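Local atomic coordinates of protein-glutaminase (Chryseobacterium proteolyticum, PDB entry 2ZK9), a protein that catalyses the hydrolytic deamidation of glutamine side chains in proteins, giving glutamate and ammonia, probably with a papain-like cysteine mechanism. Residues A[44-49]-A[82-87]; A[61-66]-A[115-120]. All coordinates share one frame; numbering follows the deposited sequence. Where two conformers were deposited one is given.

In the fold
Both contacts press a helix against the same mixed sheet, from opposite faces. In contact 1 helix 42-55 lies on strand 82-91, close to the centre of the chain; in contact 2 helix 114-120 lies on strand 61-66, the antiparallel neighbour of 82-91. Both are buried, but contact 2 is further out and its Arg118 is partly exposed. The chemistry follows: contact 1 is mainly aliphatic, whereas contact 2 joins an indole and a valine to an arginine-glutamine hydrogen bond. They meet through strand pairing, as between His83 and Val65, and where His83 CD2 packs 3.4 Å from Trp117 CZ2, and His83 and Trp117 both hydrogen-bond to Asp103.

Contact 1: A[44-49]-A[82-87]; sequences ARAHKM and YHVAIL
Ile86 carries much of this contact, its two branches meeting different residues of the helix. Its CG1 stands between the backbone N and the carbonyl carbon (chi1 62°), and from there CD1 reaches Met49 CB at 3.8 Å. The other branch turns to the helix backbone, with CG2 3.4 Å from Ala46 O. Met49 starts beside its own backbone N and bends at its third torsion (chi3 -78°), which brings the terminal CE to 4.2 Å from Ile86 CG1; thus the thioether chain lies obliquely across the isoleucine. Ala46 is the small residue in the middle: its methyl CB sits 4.1 Å from Ala85 CA and also touches Val84 CG1, allowing the helix and strand axes to come within 7.2 Å of each other, almost parallel at 8°. At the other end Arg45 crosses His83, NH2 reaching the ring edge 3.5 Å from CE1; this NH2 also makes a weak hydrogen bond to Ser105. His83 is held through NE2 by Asp103 and touches Cys42 at the start of the helix, an arrangement consistent with the Cys-His-Asp triad of papain-like enzymes. Helix 157-165 packs on another side of helix 42-55, against Ala44, His47 and Lys48, while strand 82-91 runs in the sheet between strands 61-66 and 97-102.

Contact 2: A[61-66]-A[115-120]; sequences EKQFVY and TAWRNA
Helix 114-120 covers the face of the central sheet turned away from helix 42-55, and Trp117 and Arg118 are the residues it sets against Gln63 and Val65 of strand 61-66. The two segments cross at -36°. Trp117, its CG pointing opposite the backbone N, sends its six-membered ring in toward the strand, CH2 lying 3.3 Å from Gln63 O and 3.7 Å from Val65 CG1. Gln63 slides past the indole in the opposite direction, its CG 3.9 Å from Trp117 CZ3, the amide and ring planes 60° apart. The extended glutamine ends at the guanidinium of Arg118: NH1 donates to OE1 at 2.8 Å, with a fairly straight N-H...O angle of 161°. OE1 lies in the guanidinium plane, whereas NH1 is tilted out of the amide carbonyl plane. Behind this bond the aliphatic part of Arg118 is used too, CD resting 4.0 Å from Val65 CG2. Asp114 ties the polar groups together, taking a salt bridge from Arg118 NH1 and a hydrogen bond from Gln63 NE2, which also binds Asn136. Replacing Arg118 with alanine would probably cost Gln63 OE1 this donor and Asp114 this salt bridge, and remove the arginine CD from beside Val65 CG2. The indole NE1 is held by Asp103. Polar ends are therefore matched at the border of an apolar patch: with its oxygen accepting and its nitrogen donating, the buried Gln63 amide has its flip fixed.

Contact 1: A[44-49]-A[82-87]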
ATOM      1  N   ALA A  44      -0.494   5.775   4.321  1.00  7.90           N
ATOM      2  CA  ALA A  44      -1.843   6.281   4.052  1.00  7.98           C
ATOM      3  C   ALA A  44      -2.471   5.518   2.909  1.00  7.34           C
ATOM      4  O   ALA A  44      -3.654   5.162   2.950  1.00  8.02           O
ATOM      5  CB  ALA A  44      -1.764   7.769   3.780  1.00  8.38           C
ATOM      6  N   ARG A  45      -1.699   5.250   1.840  1.00  7.36           N
ATOM      7  CA  ARG A  45      -2.273   4.475   0.734  1.00  7.37           C
ATOM      8  C   ARG A  45      -2.755   3.116   1.216  1.00  7.42           C
ATOM      9  O   ARG A  45      -3.812   2.645   0.832  1.00  7.56           O
ATOM     10  CB  ARG A  45      -1.297   4.348  -0.421  1.00  7.61           C
ATOM     11  CG  ARG A  45      -0.809   5.660  -1.020  1.00  8.16           C
ATOM     12  CD  ARG A  45      -0.172   5.505  -2.360  1.00  8.13           C
ATOM     13  NE  ARG A  45       0.969   4.562  -2.430  1.00  8.55           N
ATOM     14  CZ  ARG A  45       2.204   4.869  -2.098  1.00  8.69           C
ATOM     15  NH1 ARG A  45       2.567   6.055  -1.669  1.00  9.62           N
ATOM     16  NH2 ARG A  45       3.164   3.930  -2.169  1.00  9.85           N
ATOM     17  N   ALA A  46      -1.943   2.462   2.059  1.00  7.46           N
ATOM     18  CA  ALA A  46      -2.292   1.121   2.540  1.00  7.28           C
ATOM     19  C   ALA A  46      -3.523   1.148   3.400  1.00  7.15           C
ATOM     20  O   ALA A  46      -4.396   0.285   3.310  1.00  7.60           O
ATOM     21  CB  ALA A  46      -1.109   0.494   3.259  1.00  8.17           C
ATOM     22  N   HIS A  47      -3.639   2.161   4.288  1.00  7.17           N
ATOM     23  CA  HIS A  47      -4.788   2.213   5.167  1.00  7.35           C
ATOM     24  C   HIS A  47      -6.073   2.541   4.395  1.00  7.50           C
ATOM     25  O   HIS A  47      -7.147   2.079   4.763  1.00  8.13           O
ATOM     26  CB  HIS A  47      -4.524   3.226   6.291  1.00  7.71           C
ATOM     27  CG  HIS A  47      -4.990   2.759   7.631  1.00  7.67           C
ATOM     28  ND1 HIS A  47      -4.677   1.563   8.094  1.00  8.92           N
ATOM     29  CD2 HIS A  47      -5.678   3.366   8.644  1.00  8.55           C
ATOM     30  CE1 HIS A  47      -5.100   1.383   9.324  1.00  9.08           C
ATOM     31  NE2 HIS A  47      -5.740   2.482   9.668  1.00  9.35           N
ATOM     32  N   LYS A  48      -5.947   3.319   3.332  1.00  7.65           N
ATOM     33  CA  LYS A  48      -7.092   3.621   2.475  1.00  7.92           C
ATOM     34  C   LYS A  48      -7.523   2.396   1.681  1.00  8.01           C
ATOM     35  O   LYS A  48      -8.718   2.131   1.525  1.00  8.76           O
ATOM     36  CB  LYS A  48      -6.795   4.791   1.564  1.00  7.95           C
ATOM     37  CG  LYS A  48      -8.000   5.411   0.895  1.00  8.38           C
ATOM     38  CD  LYS A  48      -8.916   6.157   1.853  1.00  8.31           C
ATOM     39  CE  LYS A  48     -10.004   6.900   1.133  1.00  9.26           C
ATOM     40  NZ  LYS A  48     -10.970   7.521   2.044  1.00 10.23           N
ATOM     41  N   MET A  49      -6.555   1.612   1.194  1.00  7.57           N
ATOM     42  CA  MET A  49      -6.912   0.336   0.563  1.00  7.97           C
ATOM     43  C   MET A  49      -7.653  -0.565   1.522  1.00  8.12           C
ATOM     44  O   MET A  49      -8.624  -1.221   1.158  1.00  8.87           O
ATOM     45  CB  MET A  49      -5.661  -0.384   0.046  1.00  7.82           C
ATOM     46  CG  MET A  49      -5.006   0.330  -1.132  1.00  8.27           C
ATOM     47  SD  MET A  49      -3.765  -0.705  -1.971  1.00  8.58           S
ATOM     48  CE  MET A  49      -2.370  -0.586  -0.861  1.00  9.01           C
ATOM     49  N   TYR A  82      11.455   2.171   4.421  1.00  9.57           N
ATOM     50  CA  TYR A  82      10.468   1.140   4.622  1.00  8.96           C
ATOM     51  C   TYR A  82       9.389   1.329   3.539  1.00  9.11           C
ATOM     52  O   TYR A  82       9.260   2.386   2.964  1.00  9.72           O
ATOM     53  CB  TYR A  82       9.831   1.097   6.013  1.00 10.14           C
ATOM     54  CG  TYR A  82       8.727   2.084   6.207  1.00 11.79           C
ATOM     55  CD1 TYR A  82       8.986   3.424   6.495  1.00 14.10           C
ATOM     56  CD2 TYR A  82       7.387   1.719   6.095  1.00 13.23           C
ATOM     57  CE1 TYR A  82       7.916   4.297   6.654  1.00 17.70           C
ATOM     58  CE2 TYR A  82       6.365   2.562   6.257  1.00 16.00           C
ATOM     59  CZ  TYR A  82       6.614   3.867   6.523  1.00 19.70           C
ATOM     60  OH  TYR A  82       5.548   4.702   6.716  1.00 24.04           O
ATOM     61  N   HIS A  83       8.600   0.265   3.358  1.00  8.70           N
ATOM     62  CA  HIS A  83       7.415   0.350   2.548  1.00  8.45           C
ATOM     63  C   HIS A  83       6.351  -0.554   3.179  1.00  8.03           C
ATOM     64  O   HIS A  83       6.660  -1.455   3.970  1.00  9.21           O
ATOM     65  CB  HIS A  83       7.735  -0.047   1.085  1.00  9.04           C
ATOM     66  CG  HIS A  83       6.574   0.180   0.130  1.00  8.48           C
ATOM     67  ND1 HIS A  83       5.794   1.298   0.202  1.00 10.66           N
ATOM     68  CD2 HIS A  83       6.119  -0.591  -0.859  1.00  8.77           C
ATOM     69  CE1 HIS A  83       4.889   1.199  -0.743  1.00 10.87           C
ATOM     70  NE2 HIS A  83       5.058   0.048  -1.443  1.00  9.49           N
ATOM     71  N   VAL A  84       5.097  -0.329   2.841  1.00  8.04           N
ATOM     72  CA  VAL A  84       3.986  -1.076   3.364  1.00  7.54           C
ATOM     73  C   VAL A  84       2.927  -1.196   2.269  1.00  7.37           C
ATOM     74  O   VAL A  84       2.733  -0.268   1.484  1.00  8.29           O
ATOM     75  CB  VAL A  84       3.416  -0.432   4.660  1.00  7.95           C
ATOM     76  CG1 VAL A  84       2.972   0.995   4.462  1.00  9.86           C
ATOM     77  CG2 VAL A  84       2.300  -1.269   5.245  1.00  9.19           C
ATOM     78  N   ALA A  85       2.216  -2.312   2.278  1.00  7.51           N
ATOM     79  CA  ALA A  85       1.045  -2.521   1.472  1.00  7.39           C
ATOM     80  C   ALA A  85       0.132  -3.516   2.195  1.00  7.62           C
ATOM     81  O   ALA A  85       0.444  -4.010   3.259  1.00  8.42           O
ATOM     82  CB  ALA A  85       1.414  -2.977   0.061  1.00  8.88           C
ATOM     83  N   ILE A  86      -1.050  -3.755   1.596  1.00  7.53           N
ATOM     84  CA  ILE A  86      -1.985  -4.708   2.191  1.00  7.55           C
ATOM     85  C   ILE A  86      -1.694  -6.101   1.682  1.00  7.71           C
ATOM     86  O   ILE A  86      -1.383  -6.311   0.507  1.00  8.77           O
ATOM     87  CB  ILE A  86      -3.461  -4.290   1.960  1.00  7.53           C
ATOM     88  CG1 ILE A  86      -3.888  -4.230   0.498  1.00  8.63           C
ATOM     89  CG2 ILE A  86      -3.748  -3.009   2.719  1.00  8.82           C
ATOM     90  CD1 ILE A  86      -5.379  -4.194   0.318  1.00  8.80           C
ATOM     91  N   LEU A  87      -1.805  -7.064   2.598  1.00  7.95           N
ATOM     92  CA  LEU A  87      -1.566  -8.472   2.375  1.00  8.52           C
ATOM     93  C   LEU A  87      -2.904  -9.189   2.596  1.00  8.58           C
ATOM     94  O   LEU A  87      -3.370  -9.283   3.737  1.00  9.18           O
ATOM     95  CB  LEU A  87      -0.475  -8.995   3.310  1.00  9.22           C
ATOM     96  CG  LEU A  87      -0.117 -10.455   3.145  1.00  9.84           C
ATOM     97  CD1 LEU A  87       0.577 -10.710   1.818  1.00 11.30           C
ATOM     98  CD2 LEU A  87       0.712 -10.932   4.308  1.00 11.68           C
TER

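Contact 2: A[61-66]-A[115-120]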
ATOM      1  N   GLU A  61      -4.160  -8.099   6.327  1.00  8.71           N
ATOM      2  CA  GLU A  61      -2.935  -7.757   7.046  1.00  8.43           C
ATOM      3  C   GLU A  61      -2.248  -6.604   6.379  1.00  8.00           C
ATOM      4  O   GLU A  61      -2.569  -6.225   5.217  1.00  9.09           O
ATOM      5  CB  GLU A  61      -2.009  -8.997   7.070  1.00  8.85           C
ATOM      6  CG  GLU A  61      -2.529 -10.089   8.018  1.00 10.11           C
ATOM      7  CD  GLU A  61      -1.733 -11.346   7.833  1.00 11.03           C
ATOM      8  OE1 GLU A  61      -1.937 -12.062   6.825  1.00 11.64           O
ATOM      9  OE2 GLU A  61      -0.794 -11.613   8.670  1.00 14.17           O
ATOM     10  N   LYS A  62      -1.246  -6.047   7.013  1.00  8.35           N
ATOM     11  CA  LYS A  62      -0.213  -5.220   6.390  1.00  7.92           C
ATOM     12  C   LYS A  62       1.042  -6.072   6.289  1.00  7.99           C
ATOM     13  O   LYS A  62       1.320  -6.860   7.195  1.00  9.03           O
ATOM     14  CB  LYS A  62       0.102  -3.965   7.168  1.00  8.41           C
ATOM     15  CG  LYS A  62      -1.027  -3.004   7.429  1.00  8.52           C
ATOM     16  CD  LYS A  62      -1.543  -2.308   6.174  1.00  8.30           C
ATOM     17  CE  LYS A  62      -2.778  -1.483   6.412  1.00  8.11           C
ATOM     18  NZ  LYS A  62      -2.507  -0.452   7.432  1.00  8.70           N
ATOM     19  N   GLN A  63       1.837  -5.844   5.250  1.00  8.25           N
ATOM     20  CA  GLN A  63       3.227  -6.266   5.304  1.00  7.91           C
ATOM     21  C   GLN A  63       4.089  -5.002   5.233  1.00  7.62           C
ATOM     22  O   GLN A  63       3.906  -4.168   4.347  1.00  8.31           O
ATOM     23  CB  GLN A  63       3.619  -7.228   4.184  1.00  8.67           C
ATOM     24  CG  GLN A  63       5.030  -7.776   4.358  1.00  8.69           C
ATOM     25  CD  GLN A  63       5.376  -8.927   3.455  1.00  9.91           C
ATOM     26  OE1 GLN A  63       6.165  -8.795   2.514  1.00 10.64           O
ATOM     27  NE2 GLN A  63       4.745 -10.083   3.679  1.00 10.92           N
ATOM     28  N   PHE A  64       5.009  -4.895   6.189  1.00  8.30           N
ATOM     29  CA  PHE A  64       6.020  -3.872   6.240  1.00  8.20           C
ATOM     30  C   PHE A  64       7.341  -4.461   5.819  1.00  9.14           C
ATOM     31  O   PHE A  64       7.708  -5.530   6.310  1.00 10.34           O
ATOM     32  CB  PHE A  64       6.159  -3.287   7.640  1.00  8.76           C
ATOM     33  CG  PHE A  64       4.952  -2.510   8.100  1.00  8.88           C
ATOM     34  CD1 PHE A  64       4.874  -1.134   7.941  1.00  9.16           C
ATOM     35  CD2 PHE A  64       3.863  -3.132   8.702  1.00  9.19           C
ATOM     36  CE1 PHE A  64       3.768  -0.406   8.308  1.00  9.38           C
ATOM     37  CE2 PHE A  64       2.736  -2.424   9.077  1.00  9.06           C
ATOM     38  CZ  PHE A  64       2.684  -1.037   8.891  1.00  9.56           C
ATOM     39  N   VAL A  65       8.083  -3.771   4.954  1.00  9.04           N
ATOM     40  CA  VAL A  65       9.423  -4.196   4.578  1.00  9.21           C
ATOM     41  C   VAL A  65      10.361  -3.040   4.866  1.00  8.90           C
ATOM     42  O   VAL A  65       9.980  -1.883   4.676  1.00  9.69           O
ATOM     43  CB  VAL A  65       9.445  -4.662   3.087  1.00  9.99           C
ATOM     44  CG1 VAL A  65       9.005  -3.612   2.104  1.00 10.83           C
ATOM     45  CG2 VAL A  65      10.834  -5.166   2.717  1.00 11.29           C
ATOM     46  N   TYR A  66      11.548  -3.337   5.328  1.00  9.94           N
ATOM     47  CA  TYR A  66      12.499  -2.377   5.801  1.00 10.38           C
ATOM     48  C   TYR A  66      13.877  -2.615   5.169  1.00 10.22           C
ATOM     49  O   TYR A  66      14.215  -3.754   4.933  1.00 11.66           O
ATOM     50  CB  TYR A  66      12.687  -2.479   7.327  1.00 10.93           C
ATOM     51  CG  TYR A  66      11.401  -2.447   8.117  1.00 10.38           C
ATOM     52  CD1 TYR A  66      10.881  -1.275   8.610  1.00 11.12           C
ATOM     53  CD2 TYR A  66      10.706  -3.617   8.353  1.00 10.81           C
ATOM     54  CE1 TYR A  66       9.679  -1.256   9.337  1.00 11.39           C
ATOM     55  CE2 TYR A  66       9.535  -3.597   9.064  1.00 10.63           C
ATOM     56  CZ  TYR A  66       9.019  -2.422   9.556  1.00 10.86           C
ATOM     57  OH  TYR A  66       7.849  -2.483  10.303  1.00 11.62           O
ATOM     58  N   THR A 115       6.686 -12.137  -2.130  1.00 12.25           N
ATOM     59  CA  THR A 115       8.087 -12.200  -2.541  0.52 12.14           C
ATOM     60  C   THR A 115       8.304 -11.349  -3.781  1.00 12.61           C
ATOM     61  O   THR A 115       9.326 -10.635  -3.819  1.00 13.02           O
ATOM     62  CB  THR A 115       8.506 -13.644  -2.801  0.52 13.72           C
ATOM     63  OG1 THR A 115       7.519 -14.178  -3.701  0.52 16.27           O
ATOM     64  CG2 THR A 115       8.497 -14.470  -1.532  0.52 15.93           C
ATOM     65  N   ALA A 116       7.386 -11.322  -4.742  1.00 12.44           N
ATOM     66  CA  ALA A 116       7.561 -10.418  -5.884  1.00 12.52           C
ATOM     67  C   ALA A 116       7.524  -8.972  -5.449  1.00 11.26           C
ATOM     68  O   ALA A 116       8.284  -8.114  -5.938  1.00 11.72           O
ATOM     69  CB  ALA A 116       6.477 -10.701  -6.904  1.00 13.67           C
ATOM     70  N   TRP A 117       6.640  -8.670  -4.518  1.00 10.30           N
ATOM     71  CA  TRP A 117       6.501  -7.318  -4.005  1.00  9.64           C
ATOM     72  C   TRP A 117       7.776  -6.820  -3.321  1.00  9.18           C
ATOM     73  O   TRP A 117       8.255  -5.723  -3.596  1.00 10.16           O
ATOM     74  CB  TRP A 117       5.297  -7.247  -3.094  1.00 10.11           C
ATOM     75  CG  TRP A 117       5.052  -5.903  -2.484  1.00  9.29           C
ATOM     76  CD1 TRP A 117       4.583  -4.772  -3.088  1.00  9.19           C
ATOM     77  CD2 TRP A 117       5.258  -5.582  -1.115  1.00  8.75           C
ATOM     78  NE1 TRP A 117       4.476  -3.766  -2.170  1.00  9.25           N
ATOM     79  CE2 TRP A 117       4.885  -4.213  -0.945  1.00  8.82           C
ATOM     80  CE3 TRP A 117       5.701  -6.277   0.009  1.00  9.69           C
ATOM     81  CZ2 TRP A 117       4.954  -3.582   0.274  1.00  9.50           C
ATOM     82  CZ3 TRP A 117       5.780  -5.650   1.216  1.00  9.87           C
ATOM     83  CH2 TRP A 117       5.410  -4.308   1.370  1.00  9.71           C
ATOM     84  N   ARG A 118       8.278  -7.629  -2.396  1.00  9.80           N
ATOM     85  CA  ARG A 118       9.503  -7.192  -1.706  1.00 10.24           C
ATOM     86  C   ARG A 118      10.643  -7.003  -2.688  1.00 10.58           C
ATOM     87  O   ARG A 118      11.463  -6.098  -2.560  1.00 11.37           O
ATOM     88  CB  ARG A 118       9.892  -8.162  -0.615  1.00 10.40           C
ATOM     89  CG  ARG A 118       8.898  -8.134   0.575  1.00 10.55           C
ATOM     90  CD  ARG A 118       9.474  -8.830   1.821  1.00 11.77           C
ATOM     91  NE  ARG A 118       9.855 -10.214   1.599  1.00 12.45           N
ATOM     92  CZ  ARG A 118       9.011 -11.221   1.656  1.00 12.68           C
ATOM     93  NH1 ARG A 118       7.729 -11.067   1.920  1.00 11.93           N
ATOM     94  NH2 ARG A 118       9.486 -12.469   1.426  1.00 16.07           N
ATOM     95  N   ASN A 119      10.716  -7.891  -3.708  1.00 11.59           N
ATOM     96  CA  ASN A 119      11.788  -7.715  -4.709  1.00 11.93           C
ATOM     97  C   ASN A 119      11.636  -6.402  -5.480  1.00 11.12           C
ATOM     98  O   ASN A 119      12.681  -5.810  -5.811  1.00 12.34           O
ATOM     99  CB  ASN A 119      11.784  -8.949  -5.612  1.00 14.43           C
ATOM    100  CG  ASN A 119      12.915  -8.887  -6.614  1.00 14.55           C
ATOM    101  OD1 ASN A 119      12.623  -8.701  -7.801  1.00 18.26           O
ATOM    102  ND2 ASN A 119      14.139  -9.004  -6.192  1.00 16.31           N
ATOM    103  N   ALA A 120      10.418  -5.922  -5.733  1.00 10.90           N
ATOM    104  CA  ALA A 120      10.232  -4.628  -6.364  1.00 10.90           C
ATOM    105  C   ALA A 120      10.621  -3.479  -5.483  1.00  9.58           C
ATOM    106  O   ALA A 120      10.772  -2.350  -5.981  1.00 10.75           O
ATOM    107  CB  ALA A 120       8.793  -4.472  -6.825  1.00 13.02           C
TER